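Local structure of putative glucoamylase (Bacteroides uniformis, 4GL3) at residues Gln77-Met82 and Asn149-Ile154; Ser205-Pro210 and His403-Lys408; Lys362-Phe365 and Asn370-Ala373. The protein is a putative glucoamylase that probably hydrolyses glycosidic bonds in glucose-containing oligosaccharides or polysaccharides. All coordinates share one frame; numbering follows the deposited sequence.

Contact 1 of 3, residues Gln77-Met82 and Asn149-Ile154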
loop_
_atom_site.group_PDB
_atom_site.type_symbol
_atom_site.label_atom_id
_atom_site.label_comp_id
_atom_site.label_asym_id
_atom_site.label_seq_id
_atom_site.Cartn_x
_atom_site.Cartn_y
_atom_site.Cartn_z
ATOM N N GLN A 77 -13.117 -18.341 -9.782
ATOM C CA GLN A 77 -12.323 -18.594 -8.579
ATOM C C GLN A 77 -12.077 -17.335 -7.807
ATOM O O GLN A 77 -12.155 -17.336 -6.570
ATOM C CB GLN A 77 -10.985 -19.247 -8.870
ATOM C CG GLN A 77 -11.058 -20.671 -9.378
ATOM C CD GLN A 77 -9.684 -21.148 -9.856
ATOM O OE1 GLN A 77 -9.001 -20.491 -10.636
ATOM N NE2 GLN A 77 -9.265 -22.269 -9.340
ATOM N N GLY A 78 -11.746 -16.268 -8.516
ATOM C CA GLY A 78 -11.421 -15.035 -7.877
ATOM C C GLY A 78 -12.624 -14.408 -7.173
ATOM O O GLY A 78 -12.510 -13.874 -6.068
ATOM N N ALA A 79 -13.778 -14.484 -7.825
ATOM C CA ALA A 79 -15.045 -13.987 -7.261
ATOM C C ALA A 79 -15.426 -14.775 -6.008
ATOM O O ALA A 79 -15.882 -14.214 -5.003
ATOM C CB ALA A 79 -16.152 -14.063 -8.316
ATOM N N GLU A 80 -15.225 -16.088 -6.059
ATOM C CA GLU A 80 -15.532 -16.941 -4.920
ATOM C C GLU A 80 -14.707 -16.531 -3.705
ATOM O O GLU A 80 -15.254 -16.340 -2.584
ATOM C CB GLU A 80 -15.301 -18.419 -5.286
ATOM C CG GLU A 80 -15.506 -19.396 -4.129
ATOM C CD GLU A 80 -15.248 -20.824 -4.569
ATOM O OE1 GLU A 80 -14.232 -21.073 -5.279
ATOM O OE2 GLU A 80 -16.072 -21.683 -4.228
ATOM N N ARG A 81 -13.401 -16.352 -3.925
ATOM C CA ARG A 81 -12.502 -15.872 -2.868
ATOM C C ARG A 81 -12.923 -14.479 -2.348
ATOM O O ARG A 81 -12.971 -14.248 -1.149
ATOM C CB ARG A 81 -11.053 -15.813 -3.373
ATOM C CG ARG A 81 -9.986 -15.385 -2.343
ATOM C CD ARG A 81 -9.869 -16.356 -1.176
ATOM N NE ARG A 81 -9.472 -17.694 -1.604
ATOM C CZ ARG A 81 -8.212 -18.126 -1.670
ATOM N NH1 ARG A 81 -7.188 -17.368 -1.306
ATOM N NH2 ARG A 81 -7.976 -19.346 -2.068
HETATM N N MSE A 82 -13.175 -13.550 -3.257
HETATM C CA MSE A 82 -13.581 -12.216 -2.895
HETATM C C MSE A 82 -14.859 -12.220 -2.026
HETATM O O MSE A 82 -14.939 -11.486 -1.030
HETATM C CB MSE A 82 -13.819 -11.367 -4.154
HETATM C CG MSE A 82 -14.079 -9.888 -3.877
HETATM SE SE MSE A 82 -12.568 -8.944 -3.123
HETATM C CE MSE A 82 -11.228 -9.652 -4.335
ATOM N N ASN A 149 -23.207 -9.921 -7.539
ATOM C CA ASN A 149 -24.219 -9.023 -6.996
ATOM C C ASN A 149 -23.985 -8.864 -5.502
ATOM O O ASN A 149 -24.068 -7.748 -4.981
ATOM C CB ASN A 149 -25.640 -9.517 -7.274
ATOM C CG ASN A 149 -26.018 -9.430 -8.744
ATOM O OD1 ASN A 149 -25.382 -8.713 -9.533
ATOM N ND2 ASN A 149 -27.065 -10.167 -9.125
ATOM N N ARG A 150 -23.635 -9.967 -4.840
ATOM C CA ARG A 150 -23.484 -9.985 -3.389
ATOM C C ARG A 150 -22.178 -9.311 -2.969
ATOM O O ARG A 150 -22.147 -8.599 -1.985
ATOM C CB ARG A 150 -23.516 -11.413 -2.904
ATOM C CG ARG A 150 -23.510 -11.587 -1.387
ATOM C CD ARG A 150 -24.928 -11.627 -0.829
ATOM N NE ARG A 150 -25.347 -10.352 -0.243
ATOM C CZ ARG A 150 -25.278 -10.036 1.054
ATOM N NH1 ARG A 150 -24.797 -10.899 1.951
ATOM N NH2 ARG A 150 -25.690 -8.830 1.465
ATOM N N ILE A 151 -21.096 -9.550 -3.713
ATOM C CA ILE A 151 -19.855 -8.816 -3.526
ATOM C C ILE A 151 -20.086 -7.307 -3.523
ATOM O O ILE A 151 -19.651 -6.604 -2.622
ATOM C CB ILE A 151 -18.791 -9.156 -4.602
ATOM C CG1 ILE A 151 -18.210 -10.578 -4.413
ATOM C CG2 ILE A 151 -17.648 -8.164 -4.514
ATOM C CD1 ILE A 151 -17.455 -11.155 -5.606
ATOM N N ARG A 152 -20.739 -6.796 -4.552
ATOM C CA ARG A 152 -20.981 -5.347 -4.655
ATOM C C ARG A 152 -21.850 -4.816 -3.525
ATOM O O ARG A 152 -21.575 -3.738 -2.993
ATOM C CB ARG A 152 -21.633 -4.985 -6.027
ATOM C CG ARG A 152 -20.680 -5.135 -7.219
ATOM C CD ARG A 152 -21.219 -4.472 -8.473
ATOM N NE ARG A 152 -22.624 -4.822 -8.763
ATOM C CZ ARG A 152 -23.030 -5.947 -9.339
ATOM N NH1 ARG A 152 -22.160 -6.883 -9.714
ATOM N NH2 ARG A 152 -24.329 -6.149 -9.555
ATOM N N GLY A 153 -22.913 -5.550 -3.195
ATOM C CA GLY A 153 -23.841 -5.172 -2.104
ATOM C C GLY A 153 -23.149 -5.085 -0.762
ATOM O O GLY A 153 -23.338 -4.110 0.001
ATOM N N ILE A 154 -22.326 -6.097 -0.472
ATOM C CA ILE A 154 -21.628 -6.131 0.781
ATOM C C ILE A 154 -20.638 -4.995 0.822
ATOM O O ILE A 154 -20.554 -4.296 1.821
ATOM C CB ILE A 154 -20.900 -7.476 1.075
ATOM C CG1 ILE A 154 -21.938 -8.600 1.365
ATOM C CG2 ILE A 154 -19.920 -7.304 2.260
ATOM C CD1 ILE A 154 -21.361 -10.027 1.446
#

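Contact 2 of 3, residues Ser205-Pro210 and His403-Lys408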
loop_
_atom_site.group_PDB
_atom_site.type_symbol
_atom_site.label_atom_id
_atom_site.label_comp_id
_atom_site.label_asym_id
_atom_site.label_seq_id
_atom_site.Cartn_x
_atom_site.Cartn_y
_atom_site.Cartn_z
ATOM N N SER A 205 -14.624 11.588 0.373
ATOM C CA SER A 205 -15.470 10.878 -0.609
ATOM C C SER A 205 -16.717 10.219 -0.012
ATOM O O SER A 205 -17.641 9.851 -0.737
ATOM C CB SER A 205 -14.662 9.783 -1.328
ATOM O OG SER A 205 -13.498 10.285 -1.970
ATOM N N SER A 206 -16.748 10.051 1.300
ATOM C CA SER A 206 -17.852 9.311 1.962
ATOM C C SER A 206 -19.225 9.877 1.659
ATOM O O SER A 206 -19.437 11.099 1.778
ATOM C CB SER A 206 -17.658 9.304 3.488
ATOM O OG SER A 206 -18.682 8.548 4.130
ATOM N N PRO A 207 -20.181 9.013 1.264
ATOM C CA PRO A 207 -21.537 9.493 1.069
ATOM C C PRO A 207 -22.306 9.670 2.383
ATOM O O PRO A 207 -23.395 10.212 2.366
ATOM C CB PRO A 207 -22.188 8.369 0.250
ATOM C CG PRO A 207 -21.473 7.138 0.729
ATOM C CD PRO A 207 -20.050 7.602 0.848
ATOM N N THR A 208 -21.748 9.218 3.503
ATOM C CA THR A 208 -22.510 9.102 4.735
ATOM C C THR A 208 -21.855 9.779 5.922
ATOM O O THR A 208 -22.545 10.343 6.718
ATOM C CB THR A 208 -22.687 7.610 5.064
ATOM O OG1 THR A 208 -21.436 6.952 4.829
ATOM C CG2 THR A 208 -23.802 6.969 4.150
ATOM N N TYR A 209 -20.531 9.730 6.041
ATOM C CA TYR A 209 -19.808 10.337 7.168
ATOM C C TYR A 209 -18.581 11.125 6.656
ATOM O O TYR A 209 -17.460 10.860 7.056
ATOM C CB TYR A 209 -19.332 9.225 8.092
ATOM C CG TYR A 209 -20.439 8.392 8.649
ATOM C CD1 TYR A 209 -21.186 8.848 9.755
ATOM C CD2 TYR A 209 -20.776 7.153 8.073
ATOM C CE1 TYR A 209 -22.238 8.092 10.276
ATOM C CE2 TYR A 209 -21.830 6.391 8.584
ATOM C CZ TYR A 209 -22.536 6.851 9.689
ATOM O OH TYR A 209 -23.577 6.127 10.199
ATOM N N PRO A 210 -18.795 12.061 5.744
ATOM C CA PRO A 210 -17.656 12.785 5.131
ATOM C C PRO A 210 -17.017 13.811 6.079
ATOM O O PRO A 210 -17.677 14.318 7.005
ATOM C CB PRO A 210 -18.294 13.542 3.973
ATOM C CG PRO A 210 -19.703 13.785 4.439
ATOM C CD PRO A 210 -20.079 12.507 5.210
ATOM N N HIS A 403 -14.682 5.054 -9.465
ATOM C CA HIS A 403 -15.740 5.035 -8.459
ATOM C C HIS A 403 -16.345 6.449 -8.259
ATOM O O HIS A 403 -15.623 7.389 -7.978
ATOM C CB HIS A 403 -15.209 4.516 -7.130
ATOM C CG HIS A 403 -16.295 4.124 -6.174
ATOM N ND1 HIS A 403 -17.064 5.049 -5.493
ATOM C CD2 HIS A 403 -16.747 2.904 -5.794
ATOM C CE1 HIS A 403 -17.939 4.411 -4.733
ATOM N NE2 HIS A 403 -17.767 3.110 -4.896
ATOM N N PRO A 404 -17.658 6.594 -8.411
ATOM C CA PRO A 404 -18.228 7.931 -8.359
ATOM C C PRO A 404 -18.064 8.687 -7.027
ATOM O O PRO A 404 -18.076 9.913 -7.034
ATOM C CB PRO A 404 -19.714 7.698 -8.648
ATOM C CG PRO A 404 -19.965 6.292 -8.236
ATOM C CD PRO A 404 -18.696 5.581 -8.667
ATOM N N ASP A 405 -17.951 7.992 -5.908
ATOM C CA ASP A 405 -17.709 8.685 -4.646
ATOM C C ASP A 405 -16.235 9.205 -4.591
ATOM O O ASP A 405 -15.982 10.310 -4.084
ATOM C CB ASP A 405 -18.012 7.800 -3.439
ATOM C CG ASP A 405 -19.496 7.547 -3.220
ATOM O OD1 ASP A 405 -20.331 8.374 -3.592
ATOM O OD2 ASP A 405 -19.808 6.494 -2.644
ATOM N N VAL A 406 -15.290 8.428 -5.131
ATOM C CA VAL A 406 -13.866 8.824 -5.187
ATOM C C VAL A 406 -13.777 10.107 -6.041
ATOM O O VAL A 406 -13.179 11.109 -5.633
ATOM C CB VAL A 406 -12.952 7.709 -5.720
ATOM C CG1 VAL A 406 -11.546 8.229 -6.011
ATOM C CG2 VAL A 406 -12.893 6.517 -4.758
ATOM N N GLN A 407 -14.431 10.123 -7.192
ATOM C CA GLN A 407 -14.436 11.324 -8.007
ATOM C C GLN A 407 -15.044 12.525 -7.280
ATOM O O GLN A 407 -14.534 13.617 -7.407
ATOM C CB GLN A 407 -15.131 11.108 -9.353
ATOM C CG GLN A 407 -14.423 10.040 -10.184
ATOM C CD GLN A 407 -14.897 9.942 -11.624
ATOM O OE1 GLN A 407 -15.701 10.753 -12.080
ATOM N NE2 GLN A 407 -14.351 8.968 -12.360
ATOM N N LYS A 408 -16.113 12.322 -6.522
ATOM C CA LYS A 408 -16.716 13.427 -5.757
ATOM C C LYS A 408 -15.763 13.935 -4.707
ATOM O O LYS A 408 -15.626 15.127 -4.550
ATOM C CB LYS A 408 -18.064 13.062 -5.093
ATOM C CG LYS A 408 -19.195 12.967 -6.089
ATOM C CD LYS A 408 -20.463 12.337 -5.512
ATOM C CE LYS A 408 -21.473 12.017 -6.624
ATOM N NZ LYS A 408 -22.800 11.642 -6.053
HETATM O O HOH W 1 -19.805 10.808 -2.171
#

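Contact 3 of 3, residues Lys362-Phe365 and Asn370-Ala373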
loop_
_atom_site.group_PDB
_atom_site.type_symbol
_atom_site.label_atom_id
_atom_site.label_comp_id
_atom_site.label_asym_id
_atom_site.label_seq_id
_atom_site.Cartn_x
_atom_site.Cartn_y
_atom_site.Cartn_z
ATOM N N LYS A 362 12.356 -12.248 -1.362
ATOM C CA LYS A 362 12.304 -12.137 0.072
ATOM C C LYS A 362 12.419 -10.647 0.472
ATOM O O LYS A 362 12.708 -9.748 -0.359
ATOM C CB LYS A 362 13.403 -12.992 0.696
ATOM C CG LYS A 362 13.148 -14.487 0.575
ATOM C CD LYS A 362 14.498 -15.215 0.651
ATOM C CE LYS A 362 14.399 -16.674 0.306
ATOM N NZ LYS A 362 15.735 -17.249 0.534
ATOM N N ASP A 363 12.136 -10.371 1.731
ATOM C CA ASP A 363 11.787 -9.015 2.125
ATOM C C ASP A 363 12.867 -7.965 1.952
ATOM O O ASP A 363 12.548 -6.810 1.662
ATOM C CB ASP A 363 11.364 -8.988 3.573
ATOM C CG ASP A 363 10.601 -7.731 3.915
ATOM O OD1 ASP A 363 9.626 -7.388 3.176
ATOM O OD2 ASP A 363 10.938 -7.120 4.950
ATOM N N ALA A 364 14.115 -8.355 2.185
ATOM C CA ALA A 364 15.231 -7.422 2.256
ATOM C C ALA A 364 16.537 -8.189 2.315
ATOM O O ALA A 364 16.572 -9.411 2.585
ATOM C CB ALA A 364 15.106 -6.487 3.480
ATOM N N PHE A 365 17.612 -7.462 2.084
ATOM C CA PHE A 365 18.958 -8.013 2.166
ATOM C C PHE A 365 19.972 -6.931 2.500
ATOM O O PHE A 365 19.734 -5.726 2.306
ATOM C CB PHE A 365 19.394 -8.764 0.868
ATOM C CG PHE A 365 19.478 -7.875 -0.354
ATOM C CD1 PHE A 365 18.337 -7.583 -1.108
ATOM C CD2 PHE A 365 20.692 -7.311 -0.741
ATOM C CE1 PHE A 365 18.422 -6.764 -2.227
ATOM C CE2 PHE A 365 20.760 -6.474 -1.828
ATOM C CZ PHE A 365 19.628 -6.185 -2.568
ATOM N N ASN A 370 26.237 -9.743 4.631
ATOM C CA ASN A 370 25.900 -11.000 3.966
ATOM C C ASN A 370 24.593 -11.621 4.462
ATOM O O ASN A 370 24.518 -12.810 4.690
ATOM C CB ASN A 370 27.086 -11.983 4.074
ATOM C CG ASN A 370 26.945 -13.178 3.148
ATOM O OD1 ASN A 370 26.327 -13.107 2.082
ATOM N ND2 ASN A 370 27.501 -14.294 3.562
ATOM N N TRP A 371 23.563 -10.807 4.613
ATOM C CA TRP A 371 22.303 -11.240 5.184
ATOM C C TRP A 371 21.175 -11.113 4.169
ATOM O O TRP A 371 21.049 -10.109 3.456
ATOM C CB TRP A 371 22.014 -10.407 6.438
ATOM C CG TRP A 371 20.668 -10.622 7.027
ATOM C CD1 TRP A 371 20.327 -11.567 7.940
ATOM C CD2 TRP A 371 19.475 -9.868 6.756
ATOM N NE1 TRP A 371 18.992 -11.458 8.250
ATOM C CE2 TRP A 371 18.448 -10.416 7.546
ATOM C CE3 TRP A 371 19.184 -8.767 5.938
ATOM C CZ2 TRP A 371 17.139 -9.945 7.508
ATOM C CZ3 TRP A 371 17.886 -8.281 5.916
ATOM C CH2 TRP A 371 16.870 -8.865 6.708
ATOM N N PHE A 372 20.345 -12.146 4.108
ATOM C CA PHE A 372 19.129 -12.136 3.302
ATOM C C PHE A 372 17.971 -12.518 4.232
ATOM O O PHE A 372 18.060 -13.508 4.957
ATOM C CB PHE A 372 19.273 -13.139 2.156
ATOM C CG PHE A 372 20.293 -12.721 1.125
ATOM C CD1 PHE A 372 21.627 -12.904 1.352
ATOM C CD2 PHE A 372 19.891 -12.080 -0.047
ATOM C CE1 PHE A 372 22.561 -12.473 0.424
ATOM C CE2 PHE A 372 20.812 -11.628 -0.973
ATOM C CZ PHE A 372 22.145 -11.828 -0.735
ATOM N N ALA A 373 16.926 -11.697 4.228
ATOM C CA ALA A 373 15.746 -11.899 5.044
ATOM C C ALA A 373 15.206 -13.328 4.826
ATOM O O ALA A 373 15.179 -13.809 3.696
ATOM C CB ALA A 373 14.690 -10.896 4.666
HETATM O O HOH W 2 16.856 -16.053 3.075
#

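Contact 1 of 3, residues Gln77-Met82 and Asn149-Ile154
Helix-to-helix packing joins Ala79 and Met82 of helix 75-90 to Ile151 of helix 146-161, within the helical part of what is probably an alpha/alpha barrel, as the six-hairpin clan of this family suggests. One side chain does most of the work on the second helix. Ile151 points at helix 75-90, and its CD1 methyl reaches into the step between Ala79 and Met82, three residues, about one helical turn, apart. CD1 of Ile151 lies 3.5 Å from the backbone O of Ala79, so the methyl rests against the peptide as well as against side chains. The CB of Met82 is 3.9 Å from the same CD1. The CB of Ala79 is a little farther, 4.2 Å from Ile151 CD1. The second branch of Ile151 also takes part: its CG2 lies 4.0 Å from Met82 CG.

Met82 is a selenomethionine here. Its CB already points at Ile151 from the helix. With CG anti to the backbone N (chi1 -173°), CG comes beside CD1 and CG2 of the isoleucine, and the bends at chi2 and chi3 then lead SE and CE away. The two side chains cross at about a right angle. No hydrogen bond links the segments. The touch is small, 125 Å² in all, and all three residues are buried.

Phe141, in the loop before helix 146-161, touches Ala79, Met82 and Ile151 alike. Helix 54-69 receives Met82 through Val61 and Ile64. Farther along, Ile154 continues the packing of helix 146-161 on helix 75-90 at Val86, Arg87 and Ser90.

Contact 2 of 3, residues Ser205-Pro210 and His403-Lys408
Ser205 and Asp405 bring the two backbones closest, with their CA atoms 5.1 Å apart. Ser205 closes helix 197-205, and the chain leaves helical geometry at Ser206. Segment 403-408 is the opposite kind of end: His403 is the N-cap residue of helix 404-412. The imidazole of His403 caps that helix, its ND1 accepting from Asp405 N at 3.1 Å, with Asp405 N lying 17° out of the ring plane.

No direct hydrogen bond crosses between the segments. The CB of Ser205 sits 3.1 Å from the backbone O of Asp405, a tight contact. Ser205 OG lies near Val406 CA, but its hydrogen-bond partner is Ile201 O, one turn back in its own helix.

A water bridges the two segments instead. It donates to Ser205 O at 2.8 Å and to Asp405 OD1 at 2.9 Å. The other carboxylate oxygen of Asp405 accepts from Trp159 NE1, so both oxygens of the group have partners and its rotation is probably restrained. Asp405 CG lies beside its own backbone N (chi1 -72°), which turns the carboxylate to the Pro207 side. There, OD2 of Asp405 is 3.7 Å from Pro207 CD, and the two side chains cross at about a right angle.

Trp159 of helix 146-161 also touches Ser205 and Pro207, and its ring meets that of His403 edge-to-face. Beyond the contact, Ser206 OG accepts from Thr208 N and, at 2.9 Å, from Tyr209 N. The turn after helix 197-205 is thus an ST motif, set against the histidine-capped N-terminus of helix 404-412.

Contact 3 of 3, residues Lys362-Phe365 and Asn370-Ala373
A beta hairpin brings Phe365 beside Phe372, in the small two-stranded antiparallel sheet of strands 365-366 and 371-372. These residues form a non-hydrogen-bonded pair, and their side chains lie on the same face, side by side. CB of Phe365 touches CD2 of Phe372 at 3.5 Å. The rings are near parallel (16°) but slid apart, with centroids 5.8 Å from each other, so they barely overlap.

One backbone bond holds the neighbouring step: Ala373 N donates to Ala364 O at 2.8 Å. Trp371 turns its indole back along the strand, so that Ala373 N lies over one face, toward the rim. Its CZ3 lies 4.1 Å from Ala364 CB. A serine in place of Trp371 would probably leave Ala364 and the peptide of Ala373 without this indole cover.

Lys362 runs its extended chain past the end of the hairpin, CD 3.4 Å from Ala373 O. A water accepts from Lys362 NZ and donates to Ala373 O. The ammonium also bonds to Arg354 O.

Around the hairpin, helix 352-355 meets both phenylalanines, through Leu355 at Phe365 and Arg354 at Phe372. Strand 305-306 packs Ser306 on Asp363 and Ala364.

Helix 146-161 connects contacts 1 and 2: Ile151 packs in contact 1, and Trp159, farther along, donates to Asp405 of contact 2. Their centres are 21 Å apart, and their nearest atoms about 8 Å. Contact 3 is remote from both, with centres 36 Å from contact 1 and 41 Å from contact 2. It lies across the centre of the chain from contact 2, although its hairpin falls within the sequence span that contact 2 closes. A bound di(hydroxyethyl)ether lies about 8 Å from the Ile151 side chain, and a separate one about 7 Å from that of Asp363 in contact 3. Neither distance identifies a substrate site.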